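Local coordinates for uncharacterized protein (Wolinella succinogenes, PDB 3JYG) that is of unknown function but belongs to the 6-pyruvoyl tetrahydropterin synthase family and carries a zinc ion bound by histidines, at residues S141-L149 and F168-Y179. Numbering follows the deposited sequence.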
loop_
_atom_site.group_PDB
_atom_site.type_symbol
_atom_site.label_atom_id
_atom_site.label_comp_id
_atom_site.label_asym_id
_atom_site.label_seq_id
_atom_site.Cartn_x
_atom_site.Cartn_y
_atom_site.Cartn_z
ATOM N N SER A 141 -8.782 -15.741 -2.214
ATOM C CA SER A 141 -8.362 -14.391 -2.587
ATOM C C SER A 141 -7.685 -14.308 -3.924
ATOM O O SER A 141 -8.000 -13.436 -4.695
ATOM C CB SER A 141 -7.417 -13.836 -1.530
ATOM O OG SER A 141 -8.196 -13.730 -0.351
ATOM N N GLU A 142 -6.718 -15.192 -4.178
ATOM C CA GLU A 142 -6.008 -15.212 -5.492
ATOM C C GLU A 142 -6.936 -15.533 -6.658
ATOM O O GLU A 142 -6.796 -14.974 -7.744
ATOM C CB GLU A 142 -4.839 -16.223 -5.503
ATOM C CG GLU A 142 -3.815 -16.046 -4.375
ATOM C CD GLU A 142 -4.131 -16.899 -3.142
ATOM O OE1 GLU A 142 -5.284 -16.852 -2.608
ATOM O OE2 GLU A 142 -3.214 -17.616 -2.685
ATOM N N SER A 143 -7.904 -16.427 -6.451
ATOM C CA SER A 143 -8.777 -16.794 -7.573
ATOM C C SER A 143 -9.738 -15.661 -7.869
ATOM O O SER A 143 -10.048 -15.382 -9.042
ATOM C CB SER A 143 -9.546 -18.082 -7.271
ATOM O OG SER A 143 -8.636 -19.156 -7.135
ATOM N N ILE A 144 -10.227 -15.011 -6.816
ATOM C CA ILE A 144 -11.086 -13.818 -7.006
ATOM C C ILE A 144 -10.391 -12.654 -7.743
ATOM O O ILE A 144 -10.967 -12.046 -8.688
ATOM C CB ILE A 144 -11.690 -13.381 -5.643
ATOM C CG1 ILE A 144 -12.690 -14.474 -5.183
ATOM C CG2 ILE A 144 -12.388 -11.988 -5.722
ATOM C CD1 ILE A 144 -13.150 -14.336 -3.665
ATOM N N ALA A 145 -9.173 -12.343 -7.303
ATOM C CA ALA A 145 -8.328 -11.335 -7.943
ATOM C C ALA A 145 -8.106 -11.663 -9.441
ATOM O O ALA A 145 -8.304 -10.788 -10.272
ATOM C CB ALA A 145 -6.983 -11.230 -7.235
ATOM N N SER A 146 -7.738 -12.904 -9.764
ATOM C CA SER A 146 -7.587 -13.335 -11.184
ATOM C C SER A 146 -8.840 -13.200 -12.018
ATOM O O SER A 146 -8.770 -12.801 -13.178
ATOM C CB SER A 146 -7.164 -14.813 -11.299
ATOM O OG SER A 146 -6.085 -15.082 -10.411
ATOM N N TRP A 147 -9.986 -13.551 -11.426
ATOM C CA TRP A 147 -11.257 -13.504 -12.088
ATOM C C TRP A 147 -11.616 -12.042 -12.416
ATOM O O TRP A 147 -12.020 -11.684 -13.543
ATOM C CB TRP A 147 -12.304 -14.101 -11.112
ATOM C CG TRP A 147 -13.680 -14.058 -11.654
ATOM C CD1 TRP A 147 -14.092 -14.445 -12.917
ATOM C CD2 TRP A 147 -14.840 -13.574 -10.976
ATOM N NE1 TRP A 147 -15.464 -14.192 -13.061
ATOM C CE2 TRP A 147 -15.935 -13.669 -11.881
ATOM C CE3 TRP A 147 -15.069 -13.082 -9.682
ATOM C CZ2 TRP A 147 -17.227 -13.321 -11.518
ATOM C CZ3 TRP A 147 -16.361 -12.704 -9.327
ATOM C CH2 TRP A 147 -17.423 -12.824 -10.249
ATOM N N LEU A 148 -11.408 -11.157 -11.433
ATOM C CA LEU A 148 -11.753 -9.748 -11.657
ATOM C C LEU A 148 -10.769 -9.092 -12.611
ATOM O O LEU A 148 -11.158 -8.246 -13.427
ATOM C CB LEU A 148 -11.857 -8.982 -10.319
ATOM C CG LEU A 148 -12.912 -9.484 -9.330
ATOM C CD1 LEU A 148 -12.719 -8.804 -7.968
ATOM C CD2 LEU A 148 -14.354 -9.295 -9.835
ATOM N N LEU A 149 -9.491 -9.462 -12.521
ATOM C CA LEU A 149 -8.539 -9.085 -13.569
ATOM C C LEU A 149 -9.034 -9.499 -14.989
ATOM O O LEU A 149 -9.046 -8.666 -15.920
ATOM C CB LEU A 149 -7.119 -9.653 -13.276
ATOM C CG LEU A 149 -6.048 -9.341 -14.326
ATOM C CD1 LEU A 149 -5.786 -7.863 -14.514
ATOM C CD2 LEU A 149 -4.745 -10.051 -13.938
ATOM N N PHE A 168 -6.704 -8.144 -4.272
ATOM C CA PHE A 168 -7.874 -8.504 -3.468
ATOM C C PHE A 168 -7.460 -8.768 -2.016
ATOM O O PHE A 168 -6.662 -9.688 -1.737
ATOM C CB PHE A 168 -8.661 -9.651 -4.100
ATOM C CG PHE A 168 -9.934 -9.968 -3.358
ATOM C CD1 PHE A 168 -11.069 -9.148 -3.505
ATOM C CD2 PHE A 168 -9.976 -11.029 -2.458
ATOM C CE1 PHE A 168 -12.260 -9.412 -2.763
ATOM C CE2 PHE A 168 -11.164 -11.288 -1.699
ATOM C CZ PHE A 168 -12.304 -10.496 -1.894
ATOM N N LEU A 169 -7.949 -7.900 -1.119
ATOM C CA LEU A 169 -7.681 -8.008 0.309
ATOM C C LEU A 169 -8.784 -8.869 0.954
ATOM O O LEU A 169 -9.986 -8.561 0.883
ATOM C CB LEU A 169 -7.562 -6.608 0.970
ATOM C CG LEU A 169 -6.430 -5.599 0.698
ATOM C CD1 LEU A 169 -6.307 -5.259 -0.752
ATOM C CD2 LEU A 169 -6.620 -4.272 1.480
ATOM N N GLU A 170 -8.359 -9.995 1.516
ATOM C CA GLU A 170 -9.236 -10.929 2.177
ATOM C C GLU A 170 -9.489 -10.434 3.634
ATOM O O GLU A 170 -10.579 -10.614 4.207
ATOM C CB GLU A 170 -8.513 -12.267 2.227
ATOM C CG GLU A 170 -9.252 -13.366 2.892
ATOM C CD GLU A 170 -8.347 -14.551 3.116
ATOM O OE1 GLU A 170 -7.775 -15.061 2.103
ATOM O OE2 GLU A 170 -8.213 -14.956 4.290
ATOM N N THR A 171 -8.428 -9.880 4.234
ATOM C CA THR A 171 -8.484 -9.270 5.558
ATOM C C THR A 171 -7.610 -7.991 5.535
ATOM O O THR A 171 -6.867 -7.760 4.561
ATOM C CB THR A 171 -8.017 -10.243 6.686
ATOM O OG1 THR A 171 -6.595 -10.408 6.658
ATOM C CG2 THR A 171 -8.718 -11.621 6.603
ATOM N N PRO A 172 -7.704 -7.141 6.576
ATOM C CA PRO A 172 -6.817 -5.991 6.478
ATOM C C PRO A 172 -5.374 -6.473 6.523
ATOM O O PRO A 172 -4.488 -5.768 6.068
ATOM C CB PRO A 172 -7.161 -5.187 7.729
ATOM C CG PRO A 172 -7.624 -6.242 8.740
ATOM C CD PRO A 172 -8.482 -7.122 7.844
ATOM N N LYS A 173 -5.159 -7.698 6.991
ATOM C CA LYS A 173 -3.816 -8.203 7.186
ATOM C C LYS A 173 -3.263 -9.041 6.047
ATOM O O LYS A 173 -2.092 -9.365 6.052
ATOM C CB LYS A 173 -3.779 -9.089 8.437
ATOM C CG LYS A 173 -2.627 -8.834 9.308
ATOM C CD LYS A 173 -2.972 -7.651 10.210
ATOM C CE LYS A 173 -1.734 -7.009 10.851
ATOM N NZ LYS A 173 -2.067 -5.615 11.290
ATOM N N SER A 174 -4.094 -9.436 5.094
ATOM C CA SER A 174 -3.639 -10.420 4.125
ATOM C C SER A 174 -4.320 -10.170 2.797
ATOM O O SER A 174 -5.548 -9.884 2.735
ATOM C CB SER A 174 -3.940 -11.821 4.632
ATOM O OG SER A 174 -5.345 -12.024 4.748
ATOM N N ARG A 175 -3.527 -10.274 1.734
ATOM C CA ARG A 175 -4.005 -9.918 0.420
ATOM C C ARG A 175 -3.255 -10.606 -0.713
ATOM O O ARG A 175 -2.138 -11.093 -0.533
ATOM C CB ARG A 175 -3.934 -8.419 0.245
ATOM C CG ARG A 175 -2.564 -7.836 0.398
ATOM C CD ARG A 175 -2.722 -6.344 0.716
ATOM N NE ARG A 175 -1.447 -5.742 1.067
ATOM C CZ ARG A 175 -1.011 -5.493 2.303
ATOM N NH1 ARG A 175 0.181 -4.940 2.437
ATOM N NH2 ARG A 175 -1.757 -5.762 3.386
ATOM N N ALA A 176 -3.930 -10.665 -1.849
ATOM C CA ALA A 176 -3.433 -11.257 -3.055
ATOM C C ALA A 176 -3.337 -10.172 -4.102
ATOM O O ALA A 176 -4.011 -9.144 -4.030
ATOM C CB ALA A 176 -4.361 -12.341 -3.527
ATOM N N ARG A 177 -2.484 -10.414 -5.086
ATOM C CA ARG A 177 -2.328 -9.503 -6.179
ATOM C C ARG A 177 -2.036 -10.403 -7.388
ATOM O O ARG A 177 -1.352 -11.454 -7.276
ATOM C CB ARG A 177 -1.192 -8.544 -5.890
ATOM C CG ARG A 177 -1.131 -7.285 -6.818
ATOM C CD ARG A 177 -0.266 -6.171 -6.239
ATOM N NE ARG A 177 -0.353 -5.011 -7.105
ATOM C CZ ARG A 177 0.112 -3.800 -6.837
ATOM N NH1 ARG A 177 0.663 -3.529 -5.657
ATOM N NH2 ARG A 177 -0.020 -2.842 -7.749
ATOM N N VAL A 178 -2.665 -10.045 -8.500
ATOM C CA VAL A 178 -2.348 -10.700 -9.750
ATOM C C VAL A 178 -1.929 -9.613 -10.759
ATOM O O VAL A 178 -2.654 -8.640 -10.977
ATOM C CB VAL A 178 -3.533 -11.551 -10.263
ATOM C CG1 VAL A 178 -3.173 -12.172 -11.623
ATOM C CG2 VAL A 178 -3.944 -12.658 -9.232
ATOM N N TYR A 179 -0.752 -9.809 -11.357
ATOM C CA TYR A 179 -0.135 -8.868 -12.243
ATOM C C TYR A 179 -0.349 -9.317 -13.678
ATOM O O TYR A 179 -0.074 -10.462 -14.031
ATOM C CB TYR A 179 1.376 -8.802 -11.980
ATOM C CG TYR A 179 1.728 -7.959 -10.805
ATOM C CD1 TYR A 179 1.751 -6.557 -10.900
ATOM C CD2 TYR A 179 2.047 -8.541 -9.587
ATOM C CE1 TYR A 179 2.082 -5.764 -9.769
ATOM C CE2 TYR A 179 2.373 -7.750 -8.484
ATOM C CZ TYR A 179 2.378 -6.396 -8.587
ATOM O OH TYR A 179 2.712 -5.664 -7.492
HETATM O O HOH W 1 -7.256 -17.559 0.193
#
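The first turns of helix 141-155 lie across the hairpin of strands 162-169 and 174-180, at the edge of the chain's sheet. Ile144 CG2 sits over the centre of one face of the Phe168 ring, a CH-pi contact 3.8 Å from the centroid. Ser141 CB meets the edge of that ring in its plane. With CG anti to the backbone N (chi1 -175°), the Phe168 ring leads away from Ala145 and lies beneath Ile144. Ala145 CB fits between Phe168 CB and Val178 CG2, each 3.9 Å away. This is the helix-on-sheet layer of the family fold, here with the short helix segment crossing strand 174-179 at -37°. Further along, Leu149 CD2 packs on Val178 CG1 at 3.5 Å. Val178 CG2 also touches Ser146 OG, which turns back to donate to Glu142 O. That carbonyl takes the Ser146 N-H on its other face. Ser141 OG donates to the anti lone pair of Glu170 OE1 (2.8 Å). A water also donates to OE1, so two bonds hold this oxygen. The Glu170 side chain lies about 4 Å from the zinc. Strand 174-180 pairs antiparallel with a strand of the second subunit, carrying the sheet across the interface.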